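Local atomic coordinates of uncharacterized protein (Bordetella bronchiseptica, PDB entry 4XG0), a protein that is of unassigned specific function but belongs to the DUF1537 family of kinases in acid-sugar catabolism, with a sugar-binding N-terminal and a nucleotide-binding C-terminal domain. Residues D112-D124 and D169-L183. Sequence-based numbering, arbitrary orientation.
Sequences DSTLRGAFKAEID and DPVTPVTESHIPTLL
Arg-116 reaches Asp-169 through NH1, which bonds OD1 of Asp-169 at 3.1 Å, while its NE and NH2 grip Asp-112 side-on within its own segment, with NE 2.8 Å from OD2 of Asp-112. The guanidinium and the Asp-169 carboxylate are turned 80° apart; OD1 lies close to the guanidinium plane, whereas NH1 approaches from above that of the acid. OD2 of Asp-169 accepts from Val-171 N, an Asx turn, and from Thr-172 N, together an Asx motif, although residues 169-171 are poorly ordered. Closer to the backbone, CG of Arg-116 touches CG2 of Val-174 at 3.5 Å, the two side chains crossing almost perpendicularly.

Leu-115 and Phe-119 then carry the contact onto helix 179-183. CD2 of Leu-115 lies 4.1 Å from CD1 of Ile-179, the side chains crossing at a slant. CD2 of Phe-119 meets CD2 of Leu-182 obliquely at 3.6 Å, whereas CD2 of Leu-183 lies at the ring's edge. Lys-120, its CG anti to the backbone N (chi1 -179°), runs extended past Leu-183 and bends at its last torsion, bringing NZ to Leu-183 O at 2.9 Å; the same ammonium pairs with Asp-124.

Asp-112 and Ser-113 also hydrogen-bond a bound citrate, probably from the crystallisation liquor. The contact thus joins the loop after strand 106-110, and the helix that follows it, to partly buried segment 169-183 beside what is probably the acid-sugar pocket of the N-terminal parallel-sheet α/β domain.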
loop_
_atom_site.group_PDB
_atom_site.type_symbol
_atom_site.label_atom_id
_atom_site.label_comp_id
_atom_site.label_asym_id
_atom_site.label_seq_id
_atom_site.Cartn_x
_atom_site.Cartn_y
_atom_site.Cartn_z
ATOM N N ASP A 112 19.762 7.123 -0.922
ATOM C CA ASP A 112 20.514 6.202 -0.078
ATOM C C ASP A 112 19.921 6.252 1.327
ATOM O O ASP A 112 19.669 7.350 1.877
ATOM C CB ASP A 112 21.998 6.654 -0.052
ATOM C CG ASP A 112 22.937 5.697 0.718
ATOM O OD1 ASP A 112 22.838 4.448 0.589
ATOM O OD2 ASP A 112 23.855 6.241 1.417
ATOM N N SER A 113 19.746 5.078 1.915
ATOM C CA SER A 113 19.364 4.986 3.324
ATOM C C SER A 113 20.393 5.640 4.206
ATOM O O SER A 113 20.041 6.104 5.286
ATOM C CB SER A 113 19.171 3.543 3.794
ATOM O OG SER A 113 20.350 2.791 3.677
ATOM N N THR A 114 21.658 5.622 3.774
ATOM C CA THR A 114 22.712 6.217 4.579
ATOM C C THR A 114 23.147 7.610 4.135
ATOM O O THR A 114 24.247 8.057 4.488
ATOM C CB THR A 114 23.927 5.265 4.736
ATOM O OG1 THR A 114 24.305 4.710 3.470
ATOM C CG2 THR A 114 23.603 4.147 5.728
ATOM N N LEU A 115 22.273 8.319 3.418
ATOM C CA LEU A 115 22.428 9.764 3.161
ATOM C C LEU A 115 23.534 10.188 2.196
ATOM O O LEU A 115 23.786 11.377 2.094
ATOM C CB LEU A 115 22.684 10.529 4.473
ATOM C CG LEU A 115 21.817 10.131 5.653
ATOM C CD1 LEU A 115 22.145 10.997 6.870
ATOM C CD2 LEU A 115 20.321 10.233 5.327
ATOM N N ARG A 116 24.196 9.247 1.520
ATOM C CA ARG A 116 25.284 9.606 0.632
ATOM C C ARG A 116 24.695 10.311 -0.570
ATOM O O ARG A 116 23.692 9.859 -1.142
ATOM C CB ARG A 116 26.107 8.395 0.200
ATOM C CG ARG A 116 26.893 7.754 1.326
ATOM C CD ARG A 116 27.447 6.398 0.934
ATOM N NE ARG A 116 26.390 5.415 0.711
ATOM C CZ ARG A 116 26.578 4.187 0.220
ATOM N NH1 ARG A 116 27.797 3.778 -0.120
ATOM N NH2 ARG A 116 25.545 3.360 0.060
ATOM N N GLY A 117 25.297 11.436 -0.926
ATOM C CA GLY A 117 24.865 12.236 -2.049
ATOM C C GLY A 117 24.787 13.715 -1.719
ATOM O O GLY A 117 25.094 14.122 -0.600
ATOM N N ALA A 118 24.382 14.513 -2.711
ATOM C CA ALA A 118 24.064 15.925 -2.523
ATOM C C ALA A 118 22.664 16.049 -1.934
ATOM O O ALA A 118 21.724 16.539 -2.579
ATOM C CB ALA A 118 24.153 16.671 -3.849
ATOM N N PHE A 119 22.547 15.614 -0.687
ATOM C CA PHE A 119 21.271 15.275 -0.099
ATOM C C PHE A 119 20.301 16.447 -0.086
ATOM O O PHE A 119 19.185 16.340 -0.632
ATOM C CB PHE A 119 21.508 14.731 1.308
ATOM C CG PHE A 119 20.416 13.880 1.834
ATOM C CD1 PHE A 119 20.273 12.574 1.410
ATOM C CD2 PHE A 119 19.549 14.358 2.805
ATOM C CE1 PHE A 119 19.252 11.786 1.940
ATOM C CE2 PHE A 119 18.541 13.578 3.311
ATOM C CZ PHE A 119 18.403 12.309 2.893
ATOM N N LYS A 120 20.726 17.569 0.514
ATOM C CA LYS A 120 19.859 18.720 0.625
ATOM C C LYS A 120 19.637 19.343 -0.727
ATOM O O LYS A 120 18.540 19.781 -1.022
ATOM C CB LYS A 120 20.462 19.791 1.581
ATOM C CG LYS A 120 19.565 21.001 1.735
ATOM C CD LYS A 120 20.299 22.116 2.605
ATOM C CE LYS A 120 19.632 23.471 2.497
ATOM N NZ LYS A 120 18.221 23.450 2.965
ATOM N N ALA A 121 20.670 19.376 -1.555
ATOM C CA ALA A 121 20.581 20.091 -2.826
ATOM C C ALA A 121 19.491 19.461 -3.697
ATOM O O ALA A 121 18.670 20.160 -4.284
ATOM C CB ALA A 121 21.942 20.090 -3.552
ATOM N N GLU A 122 19.471 18.136 -3.717
ATOM C CA GLU A 122 18.541 17.395 -4.606
ATOM C C GLU A 122 17.131 17.496 -4.050
ATOM O O GLU A 122 16.178 17.663 -4.806
ATOM C CB GLU A 122 18.961 15.931 -4.779
ATOM C CG GLU A 122 20.254 15.718 -5.564
ATOM C CD GLU A 122 20.429 14.266 -5.993
ATOM O OE1 GLU A 122 19.442 13.513 -5.873
ATOM O OE2 GLU A 122 21.526 13.874 -6.460
ATOM N N ILE A 123 16.992 17.465 -2.726
ATOM C CA ILE A 123 15.665 17.569 -2.113
ATOM C C ILE A 123 14.998 18.912 -2.363
ATOM O O ILE A 123 13.854 18.965 -2.786
ATOM C CB ILE A 123 15.705 17.246 -0.607
ATOM C CG1 ILE A 123 15.883 15.733 -0.430
ATOM C CG2 ILE A 123 14.434 17.741 0.078
ATOM C CD1 ILE A 123 16.338 15.344 0.970
ATOM N N ASP A 124 15.700 20.014 -2.113
ATOM C CA ASP A 124 15.143 21.314 -2.440
ATOM C C ASP A 124 14.775 21.473 -3.912
ATOM O O ASP A 124 13.726 22.006 -4.233
ATOM C CB ASP A 124 16.125 22.415 -2.031
ATOM C CG ASP A 124 16.187 22.594 -0.533
ATOM O OD1 ASP A 124 15.210 22.202 0.149
ATOM O OD2 ASP A 124 17.209 23.131 -0.047
ATOM N N ASP A 169 33.424 6.789 3.101
ATOM C CA ASP A 169 33.131 6.258 1.783
ATOM C C ASP A 169 34.114 6.904 0.810
ATOM O O ASP A 169 34.313 8.123 0.847
ATOM C CB ASP A 169 31.688 6.585 1.386
ATOM C CG ASP A 169 31.244 5.856 0.124
ATOM O OD1 ASP A 169 30.758 4.710 0.238
ATOM O OD2 ASP A 169 31.368 6.427 -0.980
ATOM N N PRO A 170 34.749 6.094 -0.055
ATOM C CA PRO A 170 35.786 6.659 -0.929
ATOM C C PRO A 170 35.268 7.765 -1.843
ATOM O O PRO A 170 36.002 8.709 -2.133
ATOM C CB PRO A 170 36.239 5.453 -1.758
ATOM C CG PRO A 170 35.892 4.270 -0.936
ATOM C CD PRO A 170 34.633 4.635 -0.217
ATOM N N VAL A 171 34.014 7.657 -2.273
ATOM C CA VAL A 171 33.476 8.565 -3.281
ATOM C C VAL A 171 32.657 9.729 -2.701
ATOM O O VAL A 171 32.777 10.860 -3.187
ATOM C CB VAL A 171 32.612 7.800 -4.314
ATOM C CG1 VAL A 171 32.328 8.680 -5.520
ATOM C CG2 VAL A 171 33.308 6.514 -4.749
ATOM N N THR A 172 31.832 9.448 -1.685
ATOM C CA THR A 172 30.949 10.457 -1.081
ATOM C C THR A 172 30.723 10.224 0.416
ATOM O O THR A 172 29.662 9.730 0.825
ATOM C CB THR A 172 29.544 10.474 -1.733
ATOM O OG1 THR A 172 28.944 9.180 -1.597
ATOM C CG2 THR A 172 29.620 10.858 -3.208
ATOM N N PRO A 173 31.714 10.580 1.239
ATOM C CA PRO A 173 31.595 10.494 2.694
ATOM C C PRO A 173 30.360 11.197 3.255
ATOM O O PRO A 173 29.846 12.152 2.674
ATOM C CB PRO A 173 32.870 11.196 3.176
ATOM C CG PRO A 173 33.861 10.886 2.117
ATOM C CD PRO A 173 33.091 10.908 0.825
ATOM N N VAL A 174 29.910 10.722 4.408
ATOM C CA VAL A 174 28.777 11.315 5.126
ATOM C C VAL A 174 29.286 12.039 6.371
ATOM O O VAL A 174 29.980 11.444 7.186
ATOM C CB VAL A 174 27.802 10.232 5.558
ATOM C CG1 VAL A 174 26.649 10.803 6.360
ATOM C CG2 VAL A 174 27.277 9.494 4.332
ATOM N N THR A 175 28.924 13.308 6.523
ATOM C CA THR A 175 29.488 14.131 7.581
ATOM C C THR A 175 28.463 14.769 8.520
ATOM O O THR A 175 28.816 15.623 9.340
ATOM C CB THR A 175 30.356 15.253 6.979
ATOM O OG1 THR A 175 29.570 16.016 6.056
ATOM C CG2 THR A 175 31.548 14.656 6.251
ATOM N N GLU A 176 27.204 14.366 8.418
ATOM C CA GLU A 176 26.198 14.837 9.350
ATOM C C GLU A 176 25.042 13.842 9.360
ATOM O O GLU A 176 24.426 13.596 8.312
ATOM C CB GLU A 176 25.703 16.214 8.925
ATOM C CG GLU A 176 24.577 16.733 9.776
ATOM C CD GLU A 176 24.950 16.744 11.216
ATOM O OE1 GLU A 176 25.993 17.372 11.546
ATOM O OE2 GLU A 176 24.243 16.113 12.001
ATOM N N SER A 177 24.771 13.277 10.537
ATOM C CA SER A 177 23.828 12.162 10.720
ATOM C C SER A 177 22.443 12.688 11.086
ATOM O O SER A 177 21.461 11.999 10.941
ATOM C CB SER A 177 24.290 11.295 11.905
ATOM O OG SER A 177 25.609 10.792 11.746
ATOM N N HIS A 178 22.394 13.916 11.615
ATOM C CA HIS A 178 21.144 14.468 12.113
ATOM C C HIS A 178 20.456 15.151 10.955
ATOM O O HIS A 178 20.871 16.246 10.525
ATOM C CB HIS A 178 21.425 15.463 13.269
ATOM C CG HIS A 178 20.180 15.904 13.976
ATOM N ND1 HIS A 178 19.757 17.209 13.991
ATOM C CD2 HIS A 178 19.231 15.187 14.623
ATOM C CE1 HIS A 178 18.620 17.294 14.668
ATOM N NE2 HIS A 178 18.277 16.075 15.054
ATOM N N ILE A 179 19.439 14.484 10.389
ATOM C CA ILE A 179 18.947 14.902 9.085
ATOM C C ILE A 179 18.363 16.317 9.156
ATOM O O ILE A 179 18.565 17.111 8.241
ATOM C CB ILE A 179 17.958 13.877 8.478
ATOM C CG1 ILE A 179 18.607 12.490 8.485
ATOM C CG2 ILE A 179 17.589 14.321 7.080
ATOM C CD1 ILE A 179 17.659 11.336 8.173
ATOM N N PRO A 180 17.694 16.668 10.269
ATOM C CA PRO A 180 17.146 18.031 10.393
ATOM C C PRO A 180 18.227 19.122 10.334
ATOM O O PRO A 180 17.993 20.205 9.807
ATOM C CB PRO A 180 16.424 17.997 11.740
ATOM C CG PRO A 180 16.108 16.540 11.969
ATOM C CD PRO A 180 17.245 15.787 11.362
ATOM N N THR A 181 19.405 18.835 10.870
ATOM C CA THR A 181 20.533 19.744 10.758
ATOM C C THR A 181 21.048 19.773 9.309
ATOM O O THR A 181 21.263 20.839 8.734
ATOM C CB THR A 181 21.631 19.315 11.718
ATOM O OG1 THR A 181 21.147 19.430 13.051
ATOM C CG2 THR A 181 22.867 20.195 11.571
ATOM N N LEU A 182 21.194 18.592 8.707
ATOM C CA LEU A 182 21.646 18.464 7.313
ATOM C C LEU A 182 20.765 19.288 6.388
ATOM O O LEU A 182 21.270 20.001 5.506
ATOM C CB LEU A 182 21.655 16.987 6.886
ATOM C CG LEU A 182 22.154 16.589 5.491
ATOM C CD1 LEU A 182 23.586 17.030 5.266
ATOM C CD2 LEU A 182 22.014 15.076 5.333
ATOM N N LEU A 183 19.452 19.218 6.611
ATOM C CA LEU A 183 18.486 19.890 5.738
ATOM C C LEU A 183 18.066 21.281 6.211
ATOM O O LEU A 183 17.564 22.066 5.412
ATOM C CB LEU A 183 17.219 19.048 5.567
ATOM C CG LEU A 183 17.410 17.674 4.956
ATOM C CD1 LEU A 183 16.080 17.018 4.820
ATOM C CD2 LEU A 183 18.071 17.750 3.603
#